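Alkaline phosphatase (PDB 2W5V) probably hydrolyses phosphate monoesters as a cold-adapted bacterial alkaline phosphatase that depends on zinc and magnesium ions. Local coordinates at residues Asn36-Ile41 / Ser247-Met252; Glu153-Met158 / Asn172-Arg177. The protein carries 1 engineered substitution. All coordinates share one frame; numbering follows the deposited sequence.

How the contacts relate
Contact 1 joins two neighbouring parallel strands, 36-42 and 249-255, in the middle of the large mixed sheet; contact 2 lies further out, where helix 151-158 meets helix 172-175. Their centres are 24 Å apart and their nearest atoms about 10 Å, so the two do not touch. In sequence, contact 2 is nested inside the excursion that contact 1 closes. In contact 1 the I41 side chain is about 6 Å from a bound magnesium and 7 Å from a zinc. In contact 2 the Y173 side chain is about 13 Å from a bound magnesium and 8 Å from that of D135, the engineered residue at the predicted magnesium site; E153 and D157 belong to another magnesium site, not occupied in this chain.

Contact 1: residues Asn36-Ile41 / Ser247-Met252; sequences NVILLI and SAFFIM
The amide of N36 lies flat over the ring of F249, the two planes 10° apart, with CB 3.8 Å from the ring centroid in a CH-pi contact. Chi1 of F249 places CG between the backbone N and the carbonyl carbon, which turns one ring face to N36 while CG1 of I38 meets the ring edge in plane, 3.8 Å from CE1. OD1 of N36 accepts the F249 amide at 3.0 Å, the donor tilted 16° from the carbonyl plane, and also takes a bond from a water that donates to S247 O as well; ND2 is held by T294. Beyond this polar end the backbones run 3° from parallel, and V37, I38 and L39 pair in register with F250, I251 and M252. These are adjacent central strands of the alpha/beta sheet of the alkaline phosphatase fold, bonded through backbone amides such as L39 N to I251 O (2.7 Å). On the face of V37 and L39, CB and CG1 of V37 sit against the CD1/CE1 side of the obliquely turned F250 ring, CB 3.9 Å from CD1. The CD1 bump of I41 lies against the bend of M252, touching CG and SD, each 3.8 Å away, and F141 packs on both L39 and M252. On the opposite face helix 230-242 covers I38 and I251 through I239, while L242 reaches F249 and I251.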
loop_
_atom_site.group_PDB
_atom_site.type_symbol
_atom_site.label_atom_id
_atom_site.label_comp_id
_atom_site.label_asym_id
_atom_site.label_seq_id
_atom_site.Cartn_x
_atom_site.Cartn_y
_atom_site.Cartn_z
ATOM N N ASN B 36 -4.867 -13.864 22.602
ATOM C CA ASN B 36 -3.563 -14.125 22.004
ATOM C C ASN B 36 -3.238 -13.133 20.896
ATOM O O ASN B 36 -4.135 -12.576 20.264
ATOM C CB ASN B 36 -3.541 -15.530 21.401
ATOM C CG ASN B 36 -4.062 -16.584 22.352
ATOM O OD1 ASN B 36 -3.543 -16.750 23.450
ATOM N ND2 ASN B 36 -5.084 -17.320 21.923
ATOM N N VAL B 37 -1.949 -12.944 20.639
ATOM C CA VAL B 37 -1.503 -12.082 19.556
ATOM C C VAL B 37 -0.380 -12.771 18.778
ATOM O O VAL B 37 0.562 -13.302 19.367
ATOM C CB VAL B 37 -0.966 -10.751 20.090
ATOM C CG1 VAL B 37 -0.470 -9.889 18.935
ATOM C CG2 VAL B 37 -2.038 -10.019 20.874
ATOM N N ILE B 38 -0.507 -12.793 17.457
ATOM C CA ILE B 38 0.568 -13.254 16.593
ATOM C C ILE B 38 0.970 -12.096 15.689
ATOM O O ILE B 38 0.145 -11.565 14.950
ATOM C CB ILE B 38 0.126 -14.443 15.733
ATOM C CG1 ILE B 38 -0.317 -15.614 16.624
ATOM C CG2 ILE B 38 1.254 -14.853 14.796
ATOM C CD1 ILE B 38 -1.080 -16.698 15.877
ATOM N N LEU B 39 2.228 -11.682 15.775
ATOM C CA LEU B 39 2.732 -10.592 14.956
ATOM C C LEU B 39 3.717 -11.136 13.921
ATOM O O LEU B 39 4.779 -11.642 14.272
ATOM C CB LEU B 39 3.413 -9.552 15.845
ATOM C CG LEU B 39 4.148 -8.455 15.090
ATOM C CD1 LEU B 39 3.179 -7.673 14.198
ATOM C CD2 LEU B 39 4.849 -7.540 16.073
ATOM N N LEU B 40 3.350 -11.069 12.647
ATOM C CA LEU B 40 4.212 -11.598 11.591
ATOM C C LEU B 40 4.838 -10.430 10.856
ATOM O O LEU B 40 4.147 -9.505 10.426
ATOM C CB LEU B 40 3.413 -12.462 10.614
ATOM C CG LEU B 40 2.608 -13.591 11.258
ATOM C CD1 LEU B 40 1.655 -14.210 10.276
ATOM C CD2 LEU B 40 3.542 -14.632 11.808
ATOM N N ILE B 41 6.152 -10.471 10.731
ATOM C CA ILE B 41 6.896 -9.379 10.139
ATOM C C ILE B 41 7.630 -9.890 8.912
ATOM O O ILE B 41 8.444 -10.812 8.996
ATOM C CB ILE B 41 7.926 -8.811 11.131
ATOM C CG1 ILE B 41 7.227 -8.249 12.370
ATOM C CG2 ILE B 41 8.790 -7.750 10.462
ATOM C CD1 ILE B 41 8.197 -7.749 13.439
ATOM N N SER B 247 -2.980 -21.349 28.331
ATOM C CA SER B 247 -2.259 -20.101 28.536
ATOM C C SER B 247 -2.454 -19.164 27.348
ATOM O O SER B 247 -2.584 -19.609 26.218
ATOM C CB SER B 247 -0.773 -20.403 28.723
ATOM O OG SER B 247 -0.023 -19.212 28.838
ATOM N N ALA B 248 -2.476 -17.864 27.601
ATOM C CA ALA B 248 -2.472 -16.902 26.506
ATOM C C ALA B 248 -1.039 -16.759 25.991
ATOM O O ALA B 248 -0.087 -17.074 26.704
ATOM C CB ALA B 248 -3.001 -15.571 26.973
ATOM N N PHE B 249 -0.879 -16.289 24.761
ATOM C CA PHE B 249 0.454 -16.192 24.188
ATOM C C PHE B 249 0.648 -14.997 23.269
ATOM O O PHE B 249 -0.306 -14.441 22.729
ATOM C CB PHE B 249 0.824 -17.494 23.459
ATOM C CG PHE B 249 -0.034 -17.793 22.241
ATOM C CD1 PHE B 249 0.241 -17.192 21.016
ATOM C CD2 PHE B 249 -1.089 -18.700 22.318
ATOM C CE1 PHE B 249 -0.530 -17.471 19.891
ATOM C CE2 PHE B 249 -1.863 -18.994 21.194
ATOM C CZ PHE B 249 -1.583 -18.375 19.982
ATOM N N PHE B 250 1.906 -14.604 23.122
ATOM C CA PHE B 250 2.324 -13.641 22.126
ATOM C C PHE B 250 3.453 -14.271 21.309
ATOM O O PHE B 250 4.390 -14.825 21.877
ATOM C CB PHE B 250 2.831 -12.357 22.798
ATOM C CG PHE B 250 3.488 -11.410 21.841
ATOM C CD1 PHE B 250 2.738 -10.466 21.151
ATOM C CD2 PHE B 250 4.847 -11.492 21.596
ATOM C CE1 PHE B 250 3.336 -9.611 20.253
ATOM C CE2 PHE B 250 5.461 -10.641 20.703
ATOM C CZ PHE B 250 4.703 -9.695 20.023
ATOM N N ILE B 251 3.359 -14.198 19.984
ATOM C CA ILE B 251 4.403 -14.719 19.093
ATOM C C ILE B 251 4.757 -13.671 18.051
ATOM O O ILE B 251 3.868 -13.010 17.511
ATOM C CB ILE B 251 3.917 -15.992 18.344
ATOM C CG1 ILE B 251 3.707 -17.144 19.319
ATOM C CG2 ILE B 251 4.890 -16.403 17.247
ATOM C CD1 ILE B 251 2.856 -18.278 18.741
ATOM N N MET B 252 6.049 -13.501 17.786
ATOM C CA MET B 252 6.513 -12.755 16.619
ATOM C C MET B 252 7.253 -13.752 15.731
ATOM O O MET B 252 8.206 -14.385 16.178
ATOM C CB MET B 252 7.461 -11.616 17.017
ATOM C CG MET B 252 7.801 -10.655 15.866
ATOM S SD MET B 252 8.968 -11.300 14.631
ATOM C CE MET B 252 10.467 -11.391 15.630
HETATM O O HOH W 1 -4.378 -19.565 24.096
#

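Contact 2: residues Glu153-Met158 / Asn172-Arg177; sequences EIAMDM and NYFTKR
Y173 meets A155 through its backbone and CB: the methyl of A155 sits 3.4 Å from Y173 O and 4.1 Å from Y173 CB. Beyond CB the tyrosine leads away, and its hydroxyl is bonded to E218. F174 comes next and supplies the flat surface of the contact. With CG anti to the carbonyl carbon (chi1 -67°), its ring reaches across to helix 151-158, and CB of A155 stands over the ring centre, 3.8 Å from the centroid and 13° off the normal, a CH-pi contact. CB of M158 approaches the same ring at its edge, 4.3 Å from CE1, and L187 of helix 183-188 touches both side chains. A leucine in place of F174 would probably leave the A155 methyl without its aromatic face and open a gap beside M158. R177, two residues past helix 172-175, folds back through its bend at chi3. Its NH1 bonds to Y173 O at 2.9 Å, almost in line with the carbonyl, N-H...O angle 157°, and its edge meets the A155 methyl; NH1 also bonds E152 O, and NH2 pairs with D179. M156 brings CE over one guanidinium face, 4.0 Å from NH2. Helices 151-158 and 172-175 thus flank strand 165-169 in sequence and pack together within the alpha/beta fold; the former carries E153 and D157, which bind a magnesium ion seen in this protein but not bound to this chain here.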
loop_
_atom_site.group_PDB
_atom_site.type_symbol
_atom_site.label_atom_id
_atom_site.label_comp_id
_atom_site.label_asym_id
_atom_site.label_seq_id
_atom_site.Cartn_x
_atom_site.Cartn_y
_atom_site.Cartn_z
ATOM N N GLU B 153 26.581 -10.271 22.407
ATOM C CA GLU B 153 25.893 -9.690 23.563
ATOM C C GLU B 153 24.403 -10.023 23.521
ATOM O O GLU B 153 23.789 -10.343 24.540
ATOM C CB GLU B 153 26.085 -8.172 23.592
ATOM C CG GLU B 153 25.364 -7.470 24.744
ATOM C CD GLU B 153 25.595 -5.958 24.758
ATOM O OE1 GLU B 153 26.763 -5.526 24.638
ATOM O OE2 GLU B 153 24.611 -5.201 24.911
ATOM N N ILE B 154 23.816 -9.922 22.333
ATOM C CA ILE B 154 22.408 -10.232 22.149
ATOM C C ILE B 154 22.110 -11.689 22.499
ATOM O O ILE B 154 21.112 -11.986 23.162
ATOM C CB ILE B 154 21.955 -9.899 20.709
ATOM C CG1 ILE B 154 21.802 -8.382 20.575
ATOM C CG2 ILE B 154 20.642 -10.603 20.375
ATOM C CD1 ILE B 154 21.757 -7.877 19.155
ATOM N N ALA B 155 22.980 -12.594 22.068
ATOM C CA ALA B 155 22.832 -14.002 22.424
ATOM C C ALA B 155 22.836 -14.189 23.943
ATOM O O ALA B 155 22.002 -14.910 24.494
ATOM C CB ALA B 155 23.933 -14.828 21.787
ATOM N N MET B 156 23.778 -13.547 24.624
ATOM C CA MET B 156 23.806 -13.607 26.080
ATOM C C MET B 156 22.524 -13.026 26.687
ATOM O O MET B 156 22.041 -13.531 27.700
ATOM C CB MET B 156 25.028 -12.871 26.638
ATOM C CG MET B 156 25.139 -12.956 28.151
ATOM S SD MET B 156 25.650 -14.604 28.691
ATOM C CE MET B 156 27.294 -14.684 27.984
ATOM N N ASP B 157 21.984 -11.966 26.079
ATOM C CA ASP B 157 20.721 -11.377 26.537
ATOM C C ASP B 157 19.567 -12.384 26.482
ATOM O O ASP B 157 18.651 -12.341 27.310
ATOM C CB ASP B 157 20.352 -10.143 25.703
ATOM C CG ASP B 157 21.224 -8.933 26.015
ATOM O OD1 ASP B 157 21.916 -8.925 27.061
ATOM O OD2 ASP B 157 21.208 -7.976 25.208
ATOM N N MET B 158 19.605 -13.276 25.498
ATOM C CA MET B 158 18.578 -14.309 25.381
ATOM C C MET B 158 18.463 -15.096 26.682
ATOM O O MET B 158 17.364 -15.413 27.139
ATOM C CB MET B 158 18.887 -15.256 24.212
ATOM C CG MET B 158 17.954 -16.470 24.110
ATOM S SD MET B 158 16.292 -16.013 23.583
ATOM C CE MET B 158 16.542 -15.843 21.816
ATOM N N ASN B 172 26.185 -20.183 15.929
ATOM C CA ASN B 172 27.512 -19.601 16.075
ATOM C C ASN B 172 27.615 -18.611 17.234
ATOM O O ASN B 172 28.623 -18.574 17.940
ATOM C CB ASN B 172 27.949 -18.912 14.776
ATOM C CG ASN B 172 28.514 -19.885 13.754
ATOM O OD1 ASN B 172 28.749 -21.056 14.056
ATOM N ND2 ASN B 172 28.739 -19.398 12.535
ATOM N N TYR B 173 26.579 -17.801 17.427
ATOM C CA TYR B 173 26.618 -16.749 18.449
ATOM C C TYR B 173 26.485 -17.293 19.872
ATOM O O TYR B 173 26.704 -16.573 20.854
ATOM C CB TYR B 173 25.570 -15.677 18.132
ATOM C CG TYR B 173 25.792 -15.120 16.746
ATOM C CD1 TYR B 173 25.081 -15.607 15.654
ATOM C CD2 TYR B 173 26.762 -14.150 16.518
ATOM C CE1 TYR B 173 25.313 -15.120 14.377
ATOM C CE2 TYR B 173 26.996 -13.655 15.248
ATOM C CZ TYR B 173 26.272 -14.144 14.183
ATOM O OH TYR B 173 26.510 -13.655 12.921
ATOM N N PHE B 174 26.158 -18.574 19.974
ATOM C CA PHE B 174 26.045 -19.247 21.264
ATOM C C PHE B 174 27.205 -20.211 21.569
ATOM O O PHE B 174 27.552 -20.423 22.733
ATOM C CB PHE B 174 24.717 -20.006 21.342
ATOM C CG PHE B 174 23.512 -19.115 21.355
ATOM C CD1 PHE B 174 22.917 -18.748 22.551
ATOM C CD2 PHE B 174 22.975 -18.637 20.172
ATOM C CE1 PHE B 174 21.803 -17.923 22.565
ATOM C CE2 PHE B 174 21.862 -17.809 20.179
ATOM C CZ PHE B 174 21.275 -17.455 21.377
ATOM N N THR B 175 27.800 -20.796 20.535
ATOM C CA THR B 175 28.771 -21.867 20.747
ATOM C C THR B 175 30.123 -21.669 20.068
ATOM O O THR B 175 31.033 -22.474 20.259
ATOM C CB THR B 175 28.220 -23.219 20.277
ATOM O OG1 THR B 175 28.158 -23.232 18.847
ATOM C CG2 THR B 175 26.839 -23.466 20.855
ATOM N N LYS B 176 30.251 -20.626 19.259
ATOM C CA LYS B 176 31.517 -20.343 18.593
ATOM C C LYS B 176 31.775 -18.848 18.612
ATOM O O LYS B 176 31.822 -18.195 17.566
ATOM C CB LYS B 176 31.513 -20.894 17.164
ATOM C CG LYS B 176 31.313 -22.405 17.107
ATOM C CD LYS B 176 31.291 -22.936 15.685
ATOM C CE LYS B 176 30.939 -24.419 15.670
ATOM N NZ LYS B 176 30.955 -24.989 14.293
ATOM N N ARG B 177 31.938 -18.320 19.822
ATOM C CA ARG B 177 32.024 -16.884 20.053
ATOM C C ARG B 177 33.475 -16.431 20.157
ATOM O O ARG B 177 34.365 -17.226 20.468
ATOM C CB ARG B 177 31.286 -16.522 21.344
ATOM C CG ARG B 177 29.824 -16.962 21.382
ATOM C CD ARG B 177 29.309 -17.099 22.815
ATOM N NE ARG B 177 29.561 -15.903 23.614
ATOM C CZ ARG B 177 28.730 -14.867 23.710
ATOM N NH1 ARG B 177 27.573 -14.864 23.053
ATOM N NH2 ARG B 177 29.059 -13.829 24.465
#